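PDB 6JV4: VMB-1 from Vibrio alginolyticus, which probably hydrolyses the amide bond of beta-lactam antibiotics with the help of zinc, as a subclass B1 metallo-beta-lactamase, and so confers antibiotic resistance. Local coordinates for residues K15-S18 / Y22-I25; T81-D86 / N108-L113; K100-S105 / F128-G133; V150-L153 / I158-G161. All blocks are in the same frame, centred on the assembly; numbering follows the deposited sequence.

Contact 1 (K15-S18 / Y22-I25); sequences KKLS and YQHI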
loop_
_atom_site.group_PDB
_atom_site.type_symbol
_atom_site.label_atom_id
_atom_site.label_comp_id
_atom_site.label_asym_id
_atom_site.label_seq_id
_atom_site.Cartn_x
_atom_site.Cartn_y
_atom_site.Cartn_z
ATOM N N LYS A 15 10.918 9.460 -3.324
ATOM C CA LYS A 15 11.182 9.584 -4.774
ATOM C C LYS A 15 9.969 10.275 -5.359
ATOM O O LYS A 15 8.848 9.864 -5.064
ATOM C CB LYS A 15 11.454 8.239 -5.460
ATOM C CG LYS A 15 12.787 7.609 -5.048
ATOM C CD LYS A 15 12.887 6.112 -5.255
ATOM C CE LYS A 15 13.744 5.613 -6.397
ATOM N NZ LYS A 15 14.047 4.170 -6.166
ATOM N N LYS A 16 10.188 11.280 -6.183
ATOM C CA LYS A 16 9.064 11.941 -6.874
ATOM C C LYS A 16 8.647 11.110 -8.094
ATOM O O LYS A 16 9.528 10.744 -8.898
ATOM C CB LYS A 16 9.514 13.338 -7.273
ATOM C CG LYS A 16 8.409 14.144 -7.920
ATOM C CD LYS A 16 8.905 15.500 -8.403
ATOM C CE LYS A 16 7.776 16.493 -8.506
ATOM N NZ LYS A 16 8.202 17.654 -9.314
ATOM N N LEU A 17 7.372 10.762 -8.192
ATOM C CA LEU A 17 6.826 9.963 -9.328
ATOM C C LEU A 17 6.127 10.962 -10.262
ATOM O O LEU A 17 6.162 10.763 -11.471
ATOM C CB LEU A 17 5.855 8.854 -8.870
ATOM C CG LEU A 17 6.427 7.802 -7.917
ATOM C CD1 LEU A 17 5.396 6.709 -7.633
ATOM C CD2 LEU A 17 7.684 7.172 -8.466
ATOM N N SER A 18 5.533 12.000 -9.709
ATOM C CA SER A 18 4.901 13.087 -10.502
ATOM C C SER A 18 4.779 14.297 -9.604
ATOM O O SER A 18 5.104 14.196 -8.427
ATOM C CB SER A 18 3.568 12.629 -11.064
ATOM O OG SER A 18 2.586 12.540 -10.021
ATOM N N TYR A 22 4.464 11.222 -4.566
ATOM C CA TYR A 22 5.793 10.818 -4.092
ATOM C C TYR A 22 5.706 9.389 -3.576
ATOM O O TYR A 22 4.648 8.990 -3.065
ATOM C CB TYR A 22 6.274 11.757 -2.996
ATOM C CG TYR A 22 6.666 13.106 -3.550
ATOM C CD1 TYR A 22 8.000 13.446 -3.745
ATOM C CD2 TYR A 22 5.686 14.031 -3.865
ATOM C CE1 TYR A 22 8.354 14.699 -4.237
ATOM C CE2 TYR A 22 6.027 15.295 -4.342
ATOM C CZ TYR A 22 7.357 15.612 -4.540
ATOM O OH TYR A 22 7.659 16.864 -5.018
ATOM N N GLN A 23 6.774 8.666 -3.802
ATOM C CA GLN A 23 6.973 7.342 -3.235
ATOM C C GLN A 23 7.739 7.499 -1.928
ATOM O O GLN A 23 8.893 7.951 -1.966
ATOM C CB GLN A 23 7.719 6.495 -4.250
ATOM C CG GLN A 23 8.003 5.054 -3.826
ATOM C CD GLN A 23 8.855 4.372 -4.877
ATOM O OE1 GLN A 23 9.306 4.987 -5.836
ATOM N NE2 GLN A 23 9.097 3.084 -4.748
ATOM N N HIS A 24 7.204 7.036 -0.813
ATOM C CA HIS A 24 7.971 6.949 0.453
ATOM C C HIS A 24 8.537 5.542 0.626
ATOM O O HIS A 24 7.884 4.577 0.244
ATOM C CB HIS A 24 7.186 7.368 1.683
ATOM C CG HIS A 24 6.002 6.558 2.095
ATOM N ND1 HIS A 24 6.113 5.333 2.788
ATOM C CD2 HIS A 24 4.686 6.891 2.087
ATOM C CE1 HIS A 24 4.875 4.929 3.095
ATOM N NE2 HIS A 24 4.000 5.884 2.709
ATOM N N ILE A 25 9.797 5.455 1.067
ATOM C CA ILE A 25 10.550 4.191 0.999
ATOM C C ILE A 25 11.204 3.951 2.362
ATOM O O ILE A 25 11.766 4.896 2.952
ATOM C CB ILE A 25 11.587 4.195 -0.124
ATOM C CG1 ILE A 25 10.951 4.622 -1.452
ATOM C CG2 ILE A 25 12.239 2.824 -0.223
ATOM C CD1 ILE A 25 11.922 4.784 -2.566
#
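Lys15 O is gripped from the Tyr22-Ile25 strand by two donors: the Gln23 amide, with N to Lys15 O at 2.7 Å and an N-H...O angle of 166°, and a weaker CA-H...O approach from Tyr22 CA at 3.3 Å. This is the first beta hairpin of the chain, an antiparallel pair at the end of the larger sheet of the metallo-beta-lactamase fold. Lys15 N returns a bond to Gln23 O at 2.9 Å, which makes Lys15 and Gln23 a hydrogen-bonded pair; Lys16 and Tyr22 are the neighbouring non-hydrogen-bonded pair. On the Tyr22 face of the sheet, Lys16 stretches its methylenes across the phenol ring. Its CG stands anti to the backbone N (chi1 -177°), which lays the extended chain over the ring, with Lys16 CG 4.1 Å from the Tyr22 centroid in a CH-pi contact. Beyond the ring, Lys16 NZ forms a salt bridge with Asp19 in the turn, while Trp67 meets Tyr22 edge-to-face. On the other face Lys15 and Gln23 run side by side, pointing the same way. Gln23 NE2 is hydrogen-bonded to Ser39 OG of the next strand, so the carboxamide is held from that end. The chain turns a corner at Leu17, in a classic beta bulge where Leu17 and Ser18 both face Val21. Leu17 CD2 lies on the Gln23 side of the sheet, 3.8 Å from Gln23 OE1.

Contact 2 (T81-D86 / N108-L113); sequences THFHED and NKLLKL. With ZN (zinc ion), chain E; ZN (zinc ion), chain F.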
loop_
_atom_site.group_PDB
_atom_site.type_symbol
_atom_site.label_atom_id
_atom_site.label_comp_id
_atom_site.label_asym_id
_atom_site.label_seq_id
_atom_site.Cartn_x
_atom_site.Cartn_y
_atom_site.Cartn_z
ATOM N N THR A 81 -3.306 -0.298 3.360
ATOM C CA THR A 81 -3.720 -1.229 2.289
ATOM C C THR A 81 -3.792 -2.658 2.792
ATOM O O THR A 81 -4.321 -3.490 2.013
ATOM C CB THR A 81 -2.900 -1.022 1.022
ATOM O OG1 THR A 81 -1.518 -1.263 1.269
ATOM C CG2 THR A 81 -3.158 0.368 0.467
ATOM N N HIS A 82 -3.233 -2.967 3.961
ATOM C CA HIS A 82 -3.538 -4.249 4.633
ATOM C C HIS A 82 -3.111 -4.185 6.089
ATOM O O HIS A 82 -2.598 -3.155 6.488
ATOM C CB HIS A 82 -2.993 -5.473 3.923
ATOM C CG HIS A 82 -1.535 -5.707 3.977
ATOM N ND1 HIS A 82 -0.656 -4.931 3.282
ATOM C CD2 HIS A 82 -0.807 -6.693 4.562
ATOM C CE1 HIS A 82 0.572 -5.424 3.426
ATOM N NE2 HIS A 82 0.506 -6.477 4.258
ATOM N N PHE A 83 -3.481 -5.201 6.864
ATOM C CA PHE A 83 -3.384 -5.102 8.342
ATOM C C PHE A 83 -1.948 -5.288 8.836
ATOM O O PHE A 83 -1.723 -4.996 10.033
ATOM C CB PHE A 83 -4.330 -6.093 9.022
ATOM C CG PHE A 83 -3.865 -7.517 9.064
ATOM C CD1 PHE A 83 -3.979 -8.324 7.952
ATOM C CD2 PHE A 83 -3.326 -8.061 10.235
ATOM C CE1 PHE A 83 -3.594 -9.659 7.991
ATOM C CE2 PHE A 83 -2.934 -9.388 10.255
ATOM C CZ PHE A 83 -3.115 -10.191 9.166
ATOM N N HIS A 84 -1.014 -5.781 8.016
ATOM C CA HIS A 84 0.389 -6.001 8.460
ATOM C C HIS A 84 1.050 -4.650 8.812
ATOM O O HIS A 84 0.681 -3.587 8.279
ATOM C CB HIS A 84 1.201 -6.783 7.429
ATOM C CG HIS A 84 0.825 -8.207 7.260
ATOM N ND1 HIS A 84 1.171 -8.916 6.135
ATOM C CD2 HIS A 84 0.142 -9.063 8.042
ATOM C CE1 HIS A 84 0.748 -10.160 6.243
ATOM N NE2 HIS A 84 0.110 -10.283 7.420
ATOM N N GLU A 85 2.149 -4.696 9.585
ATOM C CA GLU A 85 2.866 -3.508 10.107
ATOM C C GLU A 85 3.535 -2.696 8.992
ATOM O O GLU A 85 3.643 -1.493 9.157
ATOM C CB GLU A 85 3.941 -3.964 11.103
ATOM C CG GLU A 85 4.657 -2.825 11.792
ATOM C CD GLU A 85 5.964 -3.244 12.454
ATOM O OE1 GLU A 85 6.212 -4.476 12.582
ATOM O OE2 GLU A 85 6.714 -2.350 12.844
ATOM N N ASP A 86 3.947 -3.289 7.872
ATOM C CA ASP A 86 4.548 -2.469 6.790
ATOM C C ASP A 86 3.527 -1.517 6.139
ATOM O O ASP A 86 3.931 -0.564 5.440
ATOM C CB ASP A 86 5.251 -3.329 5.736
ATOM C CG ASP A 86 4.405 -4.346 5.029
ATOM O OD1 ASP A 86 3.306 -4.715 5.543
ATOM O OD2 ASP A 86 4.871 -4.815 3.966
ATOM N N ASN A 108 -9.916 -3.805 9.508
ATOM C CA ASN A 108 -10.160 -3.472 10.930
ATOM C C ASN A 108 -10.503 -4.747 11.705
ATOM O O ASN A 108 -10.029 -4.889 12.851
ATOM C CB ASN A 108 -11.226 -2.397 11.090
ATOM C CG ASN A 108 -10.665 -1.021 10.787
ATOM O OD1 ASN A 108 -9.476 -0.730 11.015
ATOM N ND2 ASN A 108 -11.538 -0.158 10.268
ATOM N N LYS A 109 -11.199 -5.701 11.078
ATOM C CA LYS A 109 -11.420 -7.043 11.684
ATOM C C LYS A 109 -10.063 -7.627 12.086
ATOM O O LYS A 109 -9.941 -8.156 13.241
ATOM C CB LYS A 109 -12.174 -7.985 10.755
ATOM C CG LYS A 109 -12.263 -9.421 11.283
ATOM C CD LYS A 109 -12.949 -10.347 10.364
ATOM C CE LYS A 109 -12.119 -10.766 9.162
ATOM N NZ LYS A 109 -12.877 -11.695 8.291
ATOM N N LEU A 110 -9.105 -7.607 11.172
ATOM C CA LEU A 110 -7.802 -8.286 11.391
ATOM C C LEU A 110 -6.916 -7.472 12.332
ATOM O O LEU A 110 -6.218 -8.103 13.163
ATOM C CB LEU A 110 -7.158 -8.588 10.046
ATOM C CG LEU A 110 -7.973 -9.580 9.224
ATOM C CD1 LEU A 110 -7.402 -9.785 7.837
ATOM C CD2 LEU A 110 -8.059 -10.907 9.942
ATOM N N LEU A 111 -7.018 -6.146 12.322
ATOM C CA LEU A 111 -6.280 -5.363 13.341
ATOM C C LEU A 111 -6.871 -5.711 14.710
ATOM O O LEU A 111 -6.077 -5.961 15.667
ATOM C CB LEU A 111 -6.406 -3.875 13.026
ATOM C CG LEU A 111 -5.641 -3.395 11.800
ATOM C CD1 LEU A 111 -6.109 -1.986 11.441
ATOM C CD2 LEU A 111 -4.142 -3.410 12.002
ATOM N N LYS A 112 -8.191 -5.766 14.810
ATOM C CA LYS A 112 -8.877 -5.997 16.116
ATOM C C LYS A 112 -8.511 -7.399 16.613
ATOM O O LYS A 112 -8.268 -7.561 17.836
ATOM C CB LYS A 112 -10.377 -5.816 15.971
ATOM C CG LYS A 112 -11.155 -5.937 17.270
ATOM C CD LYS A 112 -12.642 -5.720 17.082
ATOM C CE LYS A 112 -13.485 -6.559 18.028
ATOM N NZ LYS A 112 -13.096 -6.317 19.433
ATOM N N LEU A 113 -8.450 -8.382 15.709
ATOM C CA LEU A 113 -8.134 -9.798 16.041
ATOM C C LEU A 113 -6.750 -9.851 16.666
ATOM O O LEU A 113 -6.529 -10.717 17.544
ATOM C CB LEU A 113 -8.140 -10.620 14.745
ATOM C CG LEU A 113 -7.738 -12.090 14.854
ATOM C CD1 LEU A 113 -8.722 -12.844 15.736
ATOM C CD2 LEU A 113 -7.703 -12.718 13.465
HETATM ZN ZN ZN E . 1.862 -8.102 4.452
HETATM ZN ZN ZN F . 4.752 -6.541 2.824
#
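Phe83 sits between two zinc-binding histidines in the sequence, yet its own ring turns the other way, onto the helix of Asn108-Leu113. Leu110 CB comes over one face, 3.8 Å from the centroid of the Phe83 ring and 19° off its normal, a CH-pi contact; Leu110 CD1 follows along the CD1-CE1 side. The opposite face carries His84 CD2, offset toward the rim, so the phenyl is sandwiched between the helix and a metal ligand. Placing Phe83 CG between its backbone N and carbonyl carbon (chi1 78°) gives the ring this orientation. Leu111 CD2 packs against Phe83 CB and the backbone, 3.5 Å from Phe83 O.

The loop is the HxHxD zinc-binding motif of the superfamily. His82 NE2 and His84 ND1 bind one zinc ion at 2.1 and 2.0 Å, and His144 joins them. Asp86 OD2 binds the second at 2.1 Å, beside Cys163 and His205. His84 NE2 is hydrogen-bonded to Asp178, a second-shell carboxylate that probably helps to orient the imidazole. This division of labour is consistent with apolar packing on Phe83 steadying the loop while His82 and His84 give their nitrogens to the zinc ion.

Contact 3 (K100-S105 / F128-G133); sequences KTYATS and FEFIDG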
loop_
_atom_site.group_PDB
_atom_site.type_symbol
_atom_site.label_atom_id
_atom_site.label_comp_id
_atom_site.label_asym_id
_atom_site.label_seq_id
_atom_site.Cartn_x
_atom_site.Cartn_y
_atom_site.Cartn_z
ATOM N N LYS A 100 -6.971 11.581 9.918
ATOM C CA LYS A 100 -7.976 10.521 9.676
ATOM C C LYS A 100 -7.253 9.317 9.050
ATOM O O LYS A 100 -6.374 9.525 8.208
ATOM C CB LYS A 100 -9.096 10.941 8.724
ATOM C CG LYS A 100 -9.929 12.136 9.177
ATOM C CD LYS A 100 -11.267 12.249 8.460
ATOM C CE LYS A 100 -12.188 13.251 9.142
ATOM N NZ LYS A 100 -13.501 12.636 9.445
ATOM N N THR A 101 -7.559 8.145 9.553
ATOM C CA THR A 101 -7.041 6.873 9.014
ATOM C C THR A 101 -8.194 6.100 8.429
ATOM O O THR A 101 -9.237 5.936 9.078
ATOM C CB THR A 101 -6.256 6.095 10.065
ATOM O OG1 THR A 101 -7.075 5.903 11.225
ATOM C CG2 THR A 101 -4.966 6.778 10.451
ATOM N N TYR A 102 -7.974 5.537 7.252
ATOM C CA TYR A 102 -9.011 4.762 6.559
ATOM C C TYR A 102 -8.540 3.331 6.371
ATOM O O TYR A 102 -7.383 3.132 6.026
ATOM C CB TYR A 102 -9.266 5.327 5.171
ATOM C CG TYR A 102 -10.060 6.609 5.176
ATOM C CD1 TYR A 102 -11.438 6.584 5.014
ATOM C CD2 TYR A 102 -9.448 7.802 5.446
ATOM C CE1 TYR A 102 -12.181 7.756 5.062
ATOM C CE2 TYR A 102 -10.173 8.986 5.490
ATOM C CZ TYR A 102 -11.538 8.955 5.273
ATOM O OH TYR A 102 -12.212 10.133 5.296
ATOM N N ALA A 103 -9.419 2.387 6.654
ATOM C CA ALA A 103 -9.156 0.951 6.446
ATOM C C ALA A 103 -10.478 0.306 6.117
ATOM O O ALA A 103 -11.523 0.793 6.620
ATOM C CB ALA A 103 -8.505 0.311 7.653
ATOM N N THR A 104 -10.454 -0.797 5.385
ATOM C CA THR A 104 -11.698 -1.532 5.149
ATOM C C THR A 104 -12.146 -2.232 6.432
ATOM O O THR A 104 -11.360 -2.429 7.389
ATOM C CB THR A 104 -11.621 -2.556 4.016
ATOM O OG1 THR A 104 -10.838 -3.649 4.507
ATOM C CG2 THR A 104 -11.043 -2.005 2.733
ATOM N N SER A 105 -13.415 -2.629 6.418
ATOM C CA SER A 105 -14.026 -3.468 7.478
ATOM C C SER A 105 -13.210 -4.742 7.687
ATOM O O SER A 105 -13.121 -5.230 8.842
ATOM C CB SER A 105 -15.484 -3.768 7.146
ATOM O OG SER A 105 -15.634 -4.417 5.894
ATOM N N PHE A 128 -14.119 2.749 -3.281
ATOM C CA PHE A 128 -14.212 3.888 -2.342
ATOM C C PHE A 128 -13.358 5.027 -2.893
ATOM O O PHE A 128 -12.164 4.834 -3.234
ATOM C CB PHE A 128 -13.788 3.483 -0.924
ATOM C CG PHE A 128 -13.814 4.614 0.069
ATOM C CD1 PHE A 128 -15.014 4.989 0.656
ATOM C CD2 PHE A 128 -12.679 5.308 0.441
ATOM C CE1 PHE A 128 -15.074 6.038 1.569
ATOM C CE2 PHE A 128 -12.736 6.329 1.391
ATOM C CZ PHE A 128 -13.945 6.731 1.906
ATOM N N GLU A 129 -13.950 6.222 -2.954
ATOM C CA GLU A 129 -13.212 7.432 -3.351
ATOM C C GLU A 129 -12.461 7.961 -2.148
ATOM O O GLU A 129 -13.054 8.608 -1.260
ATOM C CB GLU A 129 -14.158 8.481 -3.956
ATOM C CG GLU A 129 -14.540 8.184 -5.376
ATOM C CD GLU A 129 -13.385 8.299 -6.365
ATOM O OE1 GLU A 129 -13.009 9.459 -6.793
ATOM O OE2 GLU A 129 -12.863 7.234 -6.710
ATOM N N PHE A 130 -11.190 7.604 -2.029
ATOM C CA PHE A 130 -10.353 8.047 -0.890
ATOM C C PHE A 130 -10.034 9.556 -1.016
ATOM O O PHE A 130 -10.020 10.288 -0.011
ATOM C CB PHE A 130 -9.114 7.160 -0.825
ATOM C CG PHE A 130 -8.063 7.678 0.110
ATOM C CD1 PHE A 130 -8.359 7.853 1.460
ATOM C CD2 PHE A 130 -6.753 7.838 -0.312
ATOM C CE1 PHE A 130 -7.386 8.320 2.329
ATOM C CE2 PHE A 130 -5.784 8.282 0.564
ATOM C CZ PHE A 130 -6.092 8.510 1.889
ATOM N N ILE A 131 -9.718 10.011 -2.217
ATOM C CA ILE A 131 -9.544 11.450 -2.534
ATOM C C ILE A 131 -10.401 11.702 -3.771
ATOM O O ILE A 131 -10.134 11.128 -4.832
ATOM C CB ILE A 131 -8.074 11.857 -2.771
ATOM C CG1 ILE A 131 -7.115 11.290 -1.713
ATOM C CG2 ILE A 131 -7.968 13.384 -2.886
ATOM C CD1 ILE A 131 -5.635 11.391 -2.067
ATOM N N ASP A 132 -11.409 12.556 -3.646
ATOM C CA ASP A 132 -12.398 12.780 -4.738
ATOM C C ASP A 132 -11.684 13.153 -6.042
ATOM O O ASP A 132 -10.997 14.173 -6.071
ATOM C CB ASP A 132 -13.428 13.836 -4.320
ATOM C CG ASP A 132 -14.414 13.318 -3.280
ATOM O OD1 ASP A 132 -14.591 12.065 -3.177
ATOM O OD2 ASP A 132 -15.025 14.157 -2.581
ATOM N N GLY A 133 -11.833 12.312 -7.069
ATOM C CA GLY A 133 -11.283 12.514 -8.425
ATOM C C GLY A 133 -9.798 12.188 -8.530
ATOM O O GLY A 133 -9.203 12.458 -9.609
#
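An aromatic cluster of Tyr102, Phe128 and Phe130 fills part of the space between the two beta sheets, and Tyr102 is the ring that touches both others. Phe130 comes to it edge first: its rim points at the face of the tyrosine ring in an offset edge-to-face pair, planes at 73° and centroids 5.7 Å apart. The nearest atoms there are Phe130 CE1 and Tyr102 CD2, at 3.8 Å, and Tyr102 CD2 in turn lies in the plane of the Phe130 ring. Phe128 comes from the same side of the tyrosine ring plane but reaches CD1 and CE1 of the phenol. Its CZ lies 3.8 Å from Tyr102 CE1, and the two rings are inclined at 37°. The alpha-beta/beta-alpha sandwich of the metallo-beta-lactamases explains the meeting: strand 100-104 belongs to the larger sheet, whereas Phe128 lies on an outermost strand of the smaller one. Just beyond Phe128 the chain turns a corner at Phe130, in a classic beta bulge where Phe130 and Ile131 both face Ala135. With CG anti to the backbone N in each (chi1 178° in Phe128), both phenyls reach the same tyrosine from positions two residues apart. Ser77 and Val79 pack against Phe130, and Ile123 touches both Tyr102 and Phe128. Across the bulge, Glu129 OE1 accepts the backbone N-H of Gly133, with N to OE1 at 3.1 Å, tying the corner to itself; Glu129 OE2 is hydrogen-bonded to Ser136 OG.

Contact 4 (V150-L153 / I158-G161); sequences VVWL and ILFG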
loop_
_atom_site.group_PDB
_atom_site.type_symbol
_atom_site.label_atom_id
_atom_site.label_comp_id
_atom_site.label_asym_id
_atom_site.label_seq_id
_atom_site.Cartn_x
_atom_site.Cartn_y
_atom_site.Cartn_z
ATOM N N VAL A 150 -6.016 -2.302 -3.320
ATOM C CA VAL A 150 -5.129 -1.506 -4.180
ATOM C C VAL A 150 -5.720 -0.098 -4.270
ATOM O O VAL A 150 -6.917 0.100 -3.981
ATOM C CB VAL A 150 -4.952 -2.164 -5.558
ATOM C CG1 VAL A 150 -4.348 -3.561 -5.428
ATOM C CG2 VAL A 150 -6.246 -2.163 -6.364
ATOM N N VAL A 151 -4.881 0.821 -4.702
ATOM C CA VAL A 151 -5.312 2.231 -4.805
ATOM C C VAL A 151 -4.905 2.726 -6.176
ATOM O O VAL A 151 -3.729 2.615 -6.525
ATOM C CB VAL A 151 -4.744 3.098 -3.685
ATOM C CG1 VAL A 151 -5.345 4.502 -3.770
ATOM C CG2 VAL A 151 -4.987 2.460 -2.321
ATOM N N TRP A 152 -5.876 3.241 -6.919
ATOM C CA TRP A 152 -5.697 3.767 -8.283
ATOM C C TRP A 152 -5.674 5.276 -8.302
ATOM O O TRP A 152 -6.523 5.859 -7.667
ATOM C CB TRP A 152 -6.854 3.264 -9.142
ATOM C CG TRP A 152 -6.908 3.751 -10.562
ATOM C CD1 TRP A 152 -7.985 4.381 -11.113
ATOM C CD2 TRP A 152 -5.973 3.543 -11.640
ATOM N NE1 TRP A 152 -7.779 4.604 -12.452
ATOM C CE2 TRP A 152 -6.542 4.118 -12.799
ATOM C CE3 TRP A 152 -4.714 2.934 -11.763
ATOM C CZ2 TRP A 152 -5.934 4.024 -14.053
ATOM C CZ3 TRP A 152 -4.087 2.897 -12.985
ATOM C CH2 TRP A 152 -4.691 3.429 -14.136
ATOM N N LEU A 153 -4.697 5.861 -8.989
ATOM C CA LEU A 153 -4.566 7.326 -9.129
ATOM C C LEU A 153 -4.868 7.615 -10.597
ATOM O O LEU A 153 -4.000 7.460 -11.443
ATOM C CB LEU A 153 -3.154 7.749 -8.739
ATOM C CG LEU A 153 -2.679 7.311 -7.359
ATOM C CD1 LEU A 153 -1.291 7.890 -7.039
ATOM C CD2 LEU A 153 -3.663 7.646 -6.289
ATOM N N ILE A 158 -1.296 5.679 -12.077
ATOM C CA ILE A 158 -0.437 4.949 -11.109
ATOM C C ILE A 158 -1.326 4.006 -10.330
ATOM O O ILE A 158 -2.298 4.473 -9.689
ATOM C CB ILE A 158 0.329 5.896 -10.203
ATOM C CG1 ILE A 158 1.321 6.728 -11.014
ATOM C CG2 ILE A 158 0.998 5.104 -9.065
ATOM C CD1 ILE A 158 1.930 7.862 -10.259
ATOM N N LEU A 159 -0.944 2.741 -10.299
ATOM C CA LEU A 159 -1.669 1.767 -9.471
ATOM C C LEU A 159 -0.766 1.390 -8.296
ATOM O O LEU A 159 0.327 0.809 -8.548
ATOM C CB LEU A 159 -1.985 0.521 -10.297
ATOM C CG LEU A 159 -2.661 -0.577 -9.477
ATOM C CD1 LEU A 159 -4.030 -0.105 -9.000
ATOM C CD2 LEU A 159 -2.785 -1.849 -10.337
ATOM N N PHE A 160 -1.153 1.746 -7.080
ATOM C CA PHE A 160 -0.478 1.250 -5.841
ATOM C C PHE A 160 -1.000 -0.137 -5.530
ATOM O O PHE A 160 -2.154 -0.329 -5.153
ATOM C CB PHE A 160 -0.682 2.159 -4.628
ATOM C CG PHE A 160 0.121 1.676 -3.453
ATOM C CD1 PHE A 160 1.492 1.852 -3.445
ATOM C CD2 PHE A 160 -0.481 0.996 -2.411
ATOM C CE1 PHE A 160 2.260 1.380 -2.387
ATOM C CE2 PHE A 160 0.288 0.491 -1.368
ATOM C CZ PHE A 160 1.658 0.663 -1.360
ATOM N N GLY A 161 -0.174 -1.144 -5.787
ATOM C CA GLY A 161 -0.525 -2.552 -5.592
ATOM C C GLY A 161 -0.353 -3.023 -4.157
ATOM O O GLY A 161 -1.074 -3.928 -3.700
#
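Val151 and Phe160 exchange two backbone hydrogen bonds, Phe160 N to Val151 O at 2.8 Å and Val151 N to Phe160 O at 3.0 Å. Two residues on, Leu153 N reaches Ile158 O at 2.9 Å, and the return bond from Ile158 N to Leu153 O is longer, at 3.3 Å, with its donor tilted 17° from the carbonyl plane. Between these hydrogen-bonded pairs, Trp152 and Leu159 form a non-hydrogen-bonded pair, with side chains on the face opposite Val151 and Phe160. There Leu159 CB meets the edge of the indole in its plane, 3.9 Å from Trp152 CE3. Leu159 swings its CD1 the other way, toward Val150 CG2. On the face shared by Val151, Leu153, Ile158 and Phe160, Leu153 CD1 packs on Ile158 CB at 4.1 Å. The phenyl of Phe160, its CG anti to the backbone N (chi1 -175°), leads away from the partner strand instead, toward Asp53 and Thr81.

Further out, Tyr195 meets the indole on the Trp152-Leu159 face. On the other face, Leu41 packs on both Leu153 and Phe160, and Ile52 on Val151 and Phe160, all from the larger sheet. Strands 135-138 and 200-203 bond to the outer edges of the pair. Antiparallel at 169°, the two strands make a central beta hairpin of the smaller sheet, whose buried face closes the sandwich of the metallo-beta-lactamase fold.

From the N terminus, contact 1 closes first, a hairpin with three residues between its segments at one end of the larger sheet. Contacts 2 and 3 then cross: Thr81-Asp86 opens contact 2, Lys100-Ser105 opens contact 3, Asn108-Leu113 closes the former and Phe128-Gly133 the latter. Strand 100-104 runs straight into helix 105-113, and Asn108 packs on Ala103 where they meet. Contact 4, a second hairpin, follows in series within the smaller sheet, the one that also holds strand 127-129 of contact 3. It touches contact 2 through Thr81, which packs on Phe160 and Val151, and contact 1 through Leu17 on Ile158, so both sheets and the zinc loop are joined.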